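Local coordinates for cell division control protein Cdc48 (Mycobacterium smegmatis, PDB 5E7P), which probably binds and hydrolyses ATP, as a Cdc48-type AAA ATPase whose two nucleotide-binding modules each hold ADP in this crystal, at residues A[18-23]-A[48-53]; A[658-663]-A[681-686]; A[694-699]-A[724-729]. All coordinates share one frame; numbering follows the deposited sequence.

Contact 1: residues A[18-23]-A[48-53]; sequences PLSHLR and AALGIR
Leu-50, the last helical residue of its segment, meets 18-23 through its CB and, above all, its CD2 methyl. Its CB lies 4.1 Å from Ser-20 OG, close enough to touch the hydroxyl but only as packing. With CG beside the backbone N (chi1 -69°), the CD2 branch is delivered to the chain of the facing segment, where it rests 3.8 Å from His-21 CA and equally near the His-21 backbone N. The same methyl is 4.2 Å from Leu-22 CG, the two leucines crossing at a slant. Leu-22 also reaches the preceding residue of the helix, its CD1 meeting Ala-49 CB at 4.0 Å.

One hydrogen bond runs between the segments, at the pair whose CA atoms are nearest, Ser-20 and Leu-50. Ser-20 OG, with chi1 at 61°, turns to the helix end and donates to Leu-50 O at 2.8 Å. The donor is bent well off the C=O direction, at a C=O...OG angle of 113°, and is tilted from the carbonyl plane. This gives the Leu-50 carbonyl a partner where the helix stops: Gly-51, with positive phi, is the C-prime residue of a Schellman motif, its N bonded weakly to Ala-48 O and Ile-52 N bonded to Leu-47 O.

Four of the five touching residues are buried. The contact belongs to the N-terminal, double-psi-barrel-like domain of the Cdc48 family, and joins the lead-in to strand 22-28 with the end of helix 44-50. Leu-22 is backbone-bonded to Val-102 of strand 98-104, which also touches the Leu-50 side chain, while Met-702 of helix 690-707 covers both Ser-20 and Leu-22.

Contact 2: residues A[658-663]-A[681-686]; sequences ARRDIL and LADDLD
Leu-663 CD1 is the centre of an apolar cluster between the two segments: it meets Leu-681 CD2 at 4.1 Å, with Ala-682 CB and Leu-685 CD1 each close by. Leu-663 lies roughly at right angles to Leu-681 and at a slant to Leu-685. Outward from there, Ala-682 CB fits between two arginines, 4.0 Å from Arg-659 CB and 3.6 Å from Arg-660 CG.

Arg-659 then bends at chi3 (-61°), which brings its guanidinium side-on to Ala-682 O. NE reaches this oxygen at 2.7 Å and NH2 at 2.8 Å, and the oxygen lies 1° out of the guanidinium plane. Leu-685 N is a third donor to the same carbonyl, while Leu-685 O lies over one guanidinium face. Farther out, Arg-660, extended from CG to NE, makes a salt bridge, its NH2 2.5 Å from Asp-683 OD2, a doubtfully short value; a weak NH1 to OD1 bond accompanies it, the guanidinium and carboxylate planes being 72° apart.

The contact packs helix 656-666 against the end of helix 678-684 in the AAA+ lid region. Helix 690-707 completes the cluster, through Leu-697 on Leu-663 and Leu-696 on Leu-685, and helix 716-725 covers Leu-681 through Val-719.

Contact 3: residues A[694-699]-A[724-729]; sequences VALLRE and ETVRPS
Ala-695 O, which accepts the backbone N of Glu-699 at 2.9 Å, is also touched by the facing segment: Val-726 CG2 lies 3.8 Å from it. The carbonyl is bonded within its own helix, and the methyl packs against it. The two segments share no hydrogen bond, and what joins them is the placement of Val-726 against Ala-695, Leu-696 and Glu-699, on one side of the helix.

The two methyls of Val-726 divide the helix between them, sharing Ala-695: CG1 lies by Leu-696, CG2 by Glu-699. CG1 stands anti to the backbone N (chi1 -177°) and comes within 4.0 Å of Leu-696 N, with Ala-695 CB 4.2 Å away. CG2 meets Glu-699 CB at 3.8 Å as the two side chains run antiparallel alongside one another. At the fork of the two methyls, CB is 4.1 Å from Leu-696 CD1, and these two side chains pass at a slant.

Glu-699 extends the contact toward Thr-725. Its chain bends at chi2 (61°), and its CG is 3.5 Å from Thr-725 OG1, the two side chains being close to perpendicular. The carboxylate does not bond the hydroxyl: Glu-699 OE2 stays 3.9 Å from Thr-725 OG1, which is instead hydrogen-bonded to Ala-722 O, one turn back.

This is a surface contact in the lid region, between the middle of helix 690-707 and the chain leaving helix 716-725. Leu-696 also packs on Ala-722 and Arg-723 of that helix, Val-726 O is held by Tyr-688 OH, and on helix 690-707 itself Val-694 touches the bound ADP.

Overall arrangement
The contacts follow one another along the chain, contact 1 near the N-terminus and contacts 2 and 3 close to the C-terminus. Contacts 2 and 3 have centres about 12 Å apart and share one helical lid: Leu-685 CD2 meets Leu-696 CD2 at 3.7 Å, and helix 690-707 supplies one side of contact 3 and packs on contact 2. Contact 1, in the N-terminal domain, has its centre about 14 Å from that of contact 3 and touches it through Arg-698, whose CG is 3.4 Å from Ala-48 O. Contacts 1 and 2, about 23 Å apart between centres, do not touch. Helix 690-707 is thus a lid element on which the N-terminal domain rests, and its Val-694 touches the second ADP.

Contact 1: residues A[18-23]-A[48-53]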
loop_
_atom_site.group_PDB
_atom_site.type_symbol
_atom_site.label_atom_id
_atom_site.label_comp_id
_atom_site.label_asym_id
_atom_site.label_seq_id
_atom_site.Cartn_x
_atom_site.Cartn_y
_atom_site.Cartn_z
ATOM N N PRO A 18 -24.114 -0.151 -5.447
ATOM C CA PRO A 18 -24.517 -0.874 -6.659
ATOM C C PRO A 18 -23.323 -1.443 -7.426
ATOM O O PRO A 18 -22.332 -0.745 -7.653
ATOM C CB PRO A 18 -25.226 0.202 -7.492
ATOM C CG PRO A 18 -24.728 1.502 -6.952
ATOM C CD PRO A 18 -24.522 1.262 -5.490
ATOM N N LEU A 19 -23.426 -2.709 -7.816
ATOM C CA LEU A 19 -22.334 -3.394 -8.498
ATOM C C LEU A 19 -22.443 -3.244 -10.011
ATOM O O LEU A 19 -23.188 -3.975 -10.669
ATOM C CB LEU A 19 -22.307 -4.875 -8.110
ATOM C CG LEU A 19 -21.062 -5.665 -8.524
ATOM C CD1 LEU A 19 -19.794 -4.978 -8.027
ATOM C CD2 LEU A 19 -21.139 -7.095 -8.009
ATOM N N SER A 20 -21.697 -2.289 -10.558
ATOM C CA SER A 20 -21.720 -2.025 -11.992
ATOM C C SER A 20 -21.082 -3.175 -12.772
ATOM O O SER A 20 -20.217 -3.876 -12.257
ATOM C CB SER A 20 -21.012 -0.707 -12.307
ATOM O OG SER A 20 -19.653 -0.759 -11.916
ATOM N N HIS A 21 -21.517 -3.363 -14.014
ATOM C CA HIS A 21 -21.048 -4.480 -14.826
ATOM C C HIS A 21 -21.341 -4.248 -16.304
ATOM O O HIS A 21 -22.252 -3.499 -16.657
ATOM C CB HIS A 21 -21.722 -5.777 -14.375
ATOM C CG HIS A 21 -23.208 -5.769 -14.551
ATOM N ND1 HIS A 21 -24.062 -5.204 -13.630
ATOM C CD2 HIS A 21 -23.988 -6.234 -15.555
ATOM C CE1 HIS A 21 -25.308 -5.330 -14.054
ATOM N NE2 HIS A 21 -25.290 -5.953 -15.220
ATOM N N LEU A 22 -20.568 -4.901 -17.165
ATOM C CA LEU A 22 -20.761 -4.793 -18.605
ATOM C C LEU A 22 -20.464 -6.119 -19.286
ATOM O O LEU A 22 -19.574 -6.858 -18.865
ATOM C CB LEU A 22 -19.849 -3.718 -19.192
ATOM C CG LEU A 22 -20.178 -2.258 -18.889
ATOM C CD1 LEU A 22 -19.027 -1.369 -19.316
ATOM C CD2 LEU A 22 -21.464 -1.860 -19.598
ATOM N N ARG A 23 -21.219 -6.421 -20.336
ATOM C CA ARG A 23 -20.903 -7.557 -21.184
ATOM C C ARG A 23 -20.026 -7.070 -22.327
ATOM O O ARG A 23 -20.382 -6.125 -23.028
ATOM C CB ARG A 23 -22.173 -8.200 -21.737
ATOM C CG ARG A 23 -21.921 -9.473 -22.533
ATOM C CD ARG A 23 -23.069 -9.768 -23.486
ATOM N NE ARG A 23 -24.349 -9.879 -22.791
ATOM C CZ ARG A 23 -25.531 -9.908 -23.399
ATOM N NH1 ARG A 23 -25.601 -9.827 -24.722
ATOM N NH2 ARG A 23 -26.644 -10.010 -22.684
ATOM N N ALA A 48 -14.105 3.850 -16.895
ATOM C CA ALA A 48 -14.927 4.964 -16.442
ATOM C C ALA A 48 -16.353 4.509 -16.122
ATOM O O ALA A 48 -16.924 4.896 -15.103
ATOM C CB ALA A 48 -14.935 6.069 -17.486
ATOM N N ALA A 49 -16.920 3.680 -16.994
ATOM C CA ALA A 49 -18.285 3.187 -16.819
ATOM C C ALA A 49 -18.411 2.281 -15.599
ATOM O O ALA A 49 -19.438 2.274 -14.919
ATOM C CB ALA A 49 -18.747 2.450 -18.071
ATOM N N LEU A 50 -17.361 1.516 -15.328
ATOM C CA LEU A 50 -17.357 0.607 -14.190
ATOM C C LEU A 50 -17.039 1.324 -12.879
ATOM O O LEU A 50 -17.331 0.815 -11.798
ATOM C CB LEU A 50 -16.374 -0.540 -14.424
ATOM C CG LEU A 50 -16.775 -1.532 -15.516
ATOM C CD1 LEU A 50 -15.725 -2.628 -15.645
ATOM C CD2 LEU A 50 -18.155 -2.124 -15.228
ATOM N N GLY A 51 -16.439 2.505 -12.980
ATOM C CA GLY A 51 -16.115 3.297 -11.806
ATOM C C GLY A 51 -14.776 2.932 -11.194
ATOM O O GLY A 51 -14.572 3.085 -9.989
ATOM N N ILE A 52 -13.858 2.454 -12.026
ATOM C CA ILE A 52 -12.539 2.050 -11.559
ATOM C C ILE A 52 -11.425 2.754 -12.324
ATOM O O ILE A 52 -11.653 3.327 -13.389
ATOM C CB ILE A 52 -12.335 0.536 -11.710
ATOM C CG1 ILE A 52 -12.465 0.134 -13.180
ATOM C CG2 ILE A 52 -13.325 -0.223 -10.841
ATOM C CD1 ILE A 52 -12.315 -1.345 -13.416
ATOM N N ARG A 53 -10.218 2.704 -11.771
ATOM C CA ARG A 53 -9.041 3.227 -12.452
ATOM C C ARG A 53 -8.244 2.067 -13.027
ATOM O O ARG A 53 -8.598 0.907 -12.831
ATOM C CB ARG A 53 -8.156 4.006 -11.480
ATOM C CG ARG A 53 -8.814 5.213 -10.841
ATOM C CD ARG A 53 -7.868 5.862 -9.847
ATOM N NE ARG A 53 -7.480 4.928 -8.793
ATOM C CZ ARG A 53 -6.419 5.080 -8.004
ATOM N NH1 ARG A 53 -5.623 6.132 -8.148
ATOM N NH2 ARG A 53 -6.154 4.171 -7.074
#

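Contact 2: residues A[658-663]-A[681-686]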
loop_
_atom_site.group_PDB
_atom_site.type_symbol
_atom_site.label_atom_id
_atom_site.label_comp_id
_atom_site.label_asym_id
_atom_site.label_seq_id
_atom_site.Cartn_x
_atom_site.Cartn_y
_atom_site.Cartn_z
ATOM N N ALA A 658 -12.828 25.169 -11.541
ATOM C CA ALA A 658 -12.440 23.925 -10.896
ATOM C C ALA A 658 -13.140 22.711 -11.515
ATOM O O ALA A 658 -12.531 21.655 -11.689
ATOM C CB ALA A 658 -12.730 24.010 -9.415
ATOM N N ARG A 659 -14.417 22.867 -11.847
ATOM C CA ARG A 659 -15.192 21.772 -12.427
ATOM C C ARG A 659 -14.703 21.396 -13.827
ATOM O O ARG A 659 -14.809 20.241 -14.239
ATOM C CB ARG A 659 -16.691 22.101 -12.443
ATOM C CG ARG A 659 -17.318 22.191 -11.056
ATOM C CD ARG A 659 -18.841 22.221 -11.118
ATOM N NE ARG A 659 -19.354 23.371 -11.857
ATOM C CZ ARG A 659 -19.648 24.548 -11.309
ATOM N NH1 ARG A 659 -19.480 24.745 -10.008
ATOM N NH2 ARG A 659 -20.113 25.530 -12.065
ATOM N N ARG A 660 -14.167 22.372 -14.555
ATOM C CA ARG A 660 -13.574 22.105 -15.861
ATOM C C ARG A 660 -12.382 21.165 -15.722
ATOM O O ARG A 660 -12.268 20.182 -16.453
ATOM C CB ARG A 660 -13.138 23.404 -16.536
ATOM C CG ARG A 660 -14.259 24.186 -17.194
ATOM C CD ARG A 660 -13.836 25.622 -17.451
ATOM N NE ARG A 660 -14.722 26.307 -18.387
ATOM C CZ ARG A 660 -15.882 26.863 -18.054
ATOM N NH1 ARG A 660 -16.315 26.811 -16.802
ATOM N NH2 ARG A 660 -16.614 27.469 -18.976
ATOM N N ASP A 661 -11.501 21.472 -14.772
ATOM C CA ASP A 661 -10.317 20.655 -14.516
ATOM C C ASP A 661 -10.690 19.236 -14.106
ATOM O O ASP A 661 -10.161 18.262 -14.641
ATOM C CB ASP A 661 -9.456 21.288 -13.421
ATOM C CG ASP A 661 -9.038 22.708 -13.751
ATOM O OD1 ASP A 661 -9.077 23.083 -14.943
ATOM O OD2 ASP A 661 -8.667 23.450 -12.817
ATOM N N ILE A 662 -11.609 19.134 -13.152
ATOM C CA ILE A 662 -12.066 17.843 -12.649
ATOM C C ILE A 662 -12.678 16.980 -13.753
ATOM O O ILE A 662 -12.351 15.801 -13.881
ATOM C CB ILE A 662 -13.080 18.025 -11.503
ATOM C CG1 ILE A 662 -12.417 18.744 -10.325
ATOM C CG2 ILE A 662 -13.622 16.685 -11.055
ATOM C CD1 ILE A 662 -13.386 19.201 -9.259
ATOM N N LEU A 663 -13.557 17.571 -14.554
ATOM C CA LEU A 663 -14.145 16.854 -15.681
ATOM C C LEU A 663 -13.074 16.424 -16.684
ATOM O O LEU A 663 -13.051 15.273 -17.120
ATOM C CB LEU A 663 -15.207 17.707 -16.376
ATOM C CG LEU A 663 -16.521 17.921 -15.624
ATOM C CD1 LEU A 663 -17.431 18.864 -16.399
ATOM C CD2 LEU A 663 -17.214 16.593 -15.363
ATOM N N LEU A 681 -20.686 22.484 -19.968
ATOM C CA LEU A 681 -21.227 21.549 -18.988
ATOM C C LEU A 681 -20.800 21.933 -17.574
ATOM O O LEU A 681 -21.583 21.839 -16.631
ATOM C CB LEU A 681 -20.778 20.119 -19.299
ATOM C CG LEU A 681 -21.222 19.043 -18.305
ATOM C CD1 LEU A 681 -22.737 18.976 -18.233
ATOM C CD2 LEU A 681 -20.640 17.688 -18.667
ATOM N N ALA A 682 -19.555 22.370 -17.435
ATOM C CA ALA A 682 -19.034 22.776 -16.136
ATOM C C ALA A 682 -19.805 23.969 -15.576
ATOM O O ALA A 682 -20.097 24.023 -14.380
ATOM C CB ALA A 682 -17.551 23.094 -16.234
ATOM N N ASP A 683 -20.139 24.918 -16.447
ATOM C CA ASP A 683 -20.877 26.108 -16.033
ATOM C C ASP A 683 -22.278 25.764 -15.532
ATOM O O ASP A 683 -22.843 26.483 -14.708
ATOM C CB ASP A 683 -20.965 27.126 -17.175
ATOM C CG ASP A 683 -19.648 27.851 -17.424
ATOM O OD1 ASP A 683 -19.245 28.675 -16.571
ATOM O OD2 ASP A 683 -19.027 27.608 -18.482
ATOM N N ASP A 684 -22.833 24.663 -16.030
ATOM C CA ASP A 684 -24.183 24.255 -15.656
ATOM C C ASP A 684 -24.219 23.367 -14.411
ATOM O O ASP A 684 -25.294 23.055 -13.903
ATOM C CB ASP A 684 -24.874 23.534 -16.819
ATOM C CG ASP A 684 -25.238 24.470 -17.958
ATOM O OD1 ASP A 684 -25.417 25.682 -17.706
ATOM O OD2 ASP A 684 -25.350 23.992 -19.107
ATOM N N LEU A 685 -23.048 22.963 -13.923
ATOM C CA LEU A 685 -22.979 22.022 -12.804
ATOM C C LEU A 685 -22.777 22.688 -11.446
ATOM O O LEU A 685 -22.024 22.188 -10.614
ATOM C CB LEU A 685 -21.873 20.987 -13.031
ATOM C CG LEU A 685 -22.099 19.917 -14.097
ATOM C CD1 LEU A 685 -20.917 18.962 -14.139
ATOM C CD2 LEU A 685 -23.394 19.163 -13.842
ATOM N N ASP A 686 -23.451 23.808 -11.216
ATOM C CA ASP A 686 -23.401 24.450 -9.909
ATOM C C ASP A 686 -24.089 23.559 -8.875
ATOM O O ASP A 686 -25.177 23.036 -9.121
ATOM C CB ASP A 686 -24.066 25.828 -9.960
ATOM C CG ASP A 686 -23.696 26.701 -8.772
ATOM O OD1 ASP A 686 -22.567 27.241 -8.757
ATOM O OD2 ASP A 686 -24.534 26.851 -7.856
#

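Contact 3: residues A[694-699]-A[724-729]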
loop_
_atom_site.group_PDB
_atom_site.type_symbol
_atom_site.label_atom_id
_atom_site.label_comp_id
_atom_site.label_asym_id
_atom_site.label_seq_id
_atom_site.Cartn_x
_atom_site.Cartn_y
_atom_site.Cartn_z
ATOM N N VAL A 694 -17.238 13.531 -10.923
ATOM C CA VAL A 694 -16.635 12.240 -11.242
ATOM C C VAL A 694 -17.715 11.184 -11.479
ATOM O O VAL A 694 -17.590 10.336 -12.368
ATOM C CB VAL A 694 -15.684 11.778 -10.108
ATOM C CG1 VAL A 694 -15.195 10.357 -10.345
ATOM C CG2 VAL A 694 -14.508 12.740 -9.978
ATOM N N ALA A 695 -18.784 11.254 -10.693
ATOM C CA ALA A 695 -19.886 10.303 -10.808
ATOM C C ALA A 695 -20.745 10.575 -12.041
ATOM O O ALA A 695 -21.349 9.659 -12.599
ATOM C CB ALA A 695 -20.741 10.321 -9.549
ATOM N N LEU A 696 -20.798 11.835 -12.462
ATOM C CA LEU A 696 -21.558 12.206 -13.650
ATOM C C LEU A 696 -20.898 11.661 -14.915
ATOM O O LEU A 696 -21.578 11.284 -15.867
ATOM C CB LEU A 696 -21.722 13.724 -13.745
ATOM C CG LEU A 696 -22.582 14.228 -14.910
ATOM C CD1 LEU A 696 -23.995 13.671 -14.822
ATOM C CD2 LEU A 696 -22.611 15.749 -14.966
ATOM N N LEU A 697 -19.569 11.615 -14.918
ATOM C CA LEU A 697 -18.820 11.070 -16.047
ATOM C C LEU A 697 -18.915 9.553 -16.064
ATOM O O LEU A 697 -19.041 8.937 -17.123
ATOM C CB LEU A 697 -17.352 11.488 -15.966
ATOM C CG LEU A 697 -17.035 12.956 -16.245
ATOM C CD1 LEU A 697 -15.602 13.265 -15.843
ATOM C CD2 LEU A 697 -17.262 13.275 -17.711
ATOM N N ARG A 698 -18.836 8.963 -14.877
ATOM C CA ARG A 698 -19.000 7.528 -14.691
ATOM C C ARG A 698 -20.367 7.080 -15.195
ATOM O O ARG A 698 -20.478 6.118 -15.957
ATOM C CB ARG A 698 -18.849 7.195 -13.208
ATOM C CG ARG A 698 -19.279 5.795 -12.802
ATOM C CD ARG A 698 -19.462 5.744 -11.289
ATOM N NE ARG A 698 -19.491 4.383 -10.763
ATOM C CZ ARG A 698 -20.592 3.646 -10.662
ATOM N NH1 ARG A 698 -21.756 4.142 -11.061
ATOM N NH2 ARG A 698 -20.526 2.415 -10.168
ATOM N N GLU A 699 -21.404 7.794 -14.772
ATOM C CA GLU A 699 -22.765 7.475 -15.173
ATOM C C GLU A 699 -22.978 7.736 -16.658
ATOM O O GLU A 699 -23.669 6.974 -17.332
ATOM C CB GLU A 699 -23.766 8.280 -14.345
ATOM C CG GLU A 699 -25.211 7.882 -14.564
ATOM C CD GLU A 699 -25.492 6.436 -14.182
ATOM O OE1 GLU A 699 -24.800 5.900 -13.286
ATOM O OE2 GLU A 699 -26.412 5.836 -14.781
ATOM N N GLU A 724 -30.004 12.933 -14.479
ATOM C CA GLU A 724 -31.264 12.611 -13.823
ATOM C C GLU A 724 -31.018 11.778 -12.569
ATOM O O GLU A 724 -31.745 11.899 -11.583
ATOM C CB GLU A 724 -32.203 11.872 -14.778
ATOM C CG GLU A 724 -32.541 12.652 -16.038
ATOM C CD GLU A 724 -33.457 11.884 -16.977
ATOM O OE1 GLU A 724 -33.850 10.746 -16.634
ATOM O OE2 GLU A 724 -33.781 12.420 -18.059
ATOM N N THR A 725 -29.987 10.939 -12.610
ATOM C CA THR A 725 -29.645 10.092 -11.469
ATOM C C THR A 725 -28.540 10.707 -10.610
ATOM O O THR A 725 -28.512 10.512 -9.395
ATOM C CB THR A 725 -29.228 8.674 -11.908
ATOM O OG1 THR A 725 -27.988 8.733 -12.623
ATOM C CG2 THR A 725 -30.296 8.055 -12.798
ATOM N N VAL A 726 -27.632 11.444 -11.241
ATOM C CA VAL A 726 -26.564 12.119 -10.510
ATOM C C VAL A 726 -26.942 13.569 -10.219
ATOM O O VAL A 726 -26.852 14.439 -11.088
ATOM C CB VAL A 726 -25.228 12.073 -11.273
ATOM C CG1 VAL A 726 -24.127 12.715 -10.443
ATOM C CG2 VAL A 726 -24.869 10.636 -11.625
ATOM N N ARG A 727 -27.361 13.820 -8.984
ATOM C CA ARG A 727 -27.888 15.122 -8.595
ATOM C C ARG A 727 -26.851 15.948 -7.836
ATOM O O ARG A 727 -25.875 15.399 -7.328
ATOM C CB ARG A 727 -29.148 14.932 -7.743
ATOM C CG ARG A 727 -30.237 14.125 -8.428
ATOM C CD ARG A 727 -30.534 14.680 -9.810
ATOM N NE ARG A 727 -30.950 16.079 -9.760
ATOM C CZ ARG A 727 -30.921 16.905 -10.803
ATOM N NH1 ARG A 727 -30.485 16.476 -11.980
ATOM N NH2 ARG A 727 -31.321 18.162 -10.667
ATOM N N PRO A 728 -27.053 17.276 -7.767
ATOM C CA PRO A 728 -26.177 18.114 -6.938
ATOM C C PRO A 728 -26.341 17.780 -5.455
ATOM O O PRO A 728 -27.461 17.531 -5.005
ATOM C CB PRO A 728 -26.676 19.536 -7.227
ATOM C CG PRO A 728 -28.074 19.359 -7.739
ATOM C CD PRO A 728 -28.039 18.080 -8.510
ATOM N N SER A 729 -25.239 17.778 -4.709
ATOM C CA SER A 729 -25.272 17.368 -3.309
ATOM C C SER A 729 -24.925 18.490 -2.330
ATOM O O SER A 729 -25.158 18.364 -1.128
ATOM C CB SER A 729 -24.341 16.175 -3.088
ATOM O OG SER A 729 -23.010 16.505 -3.448
#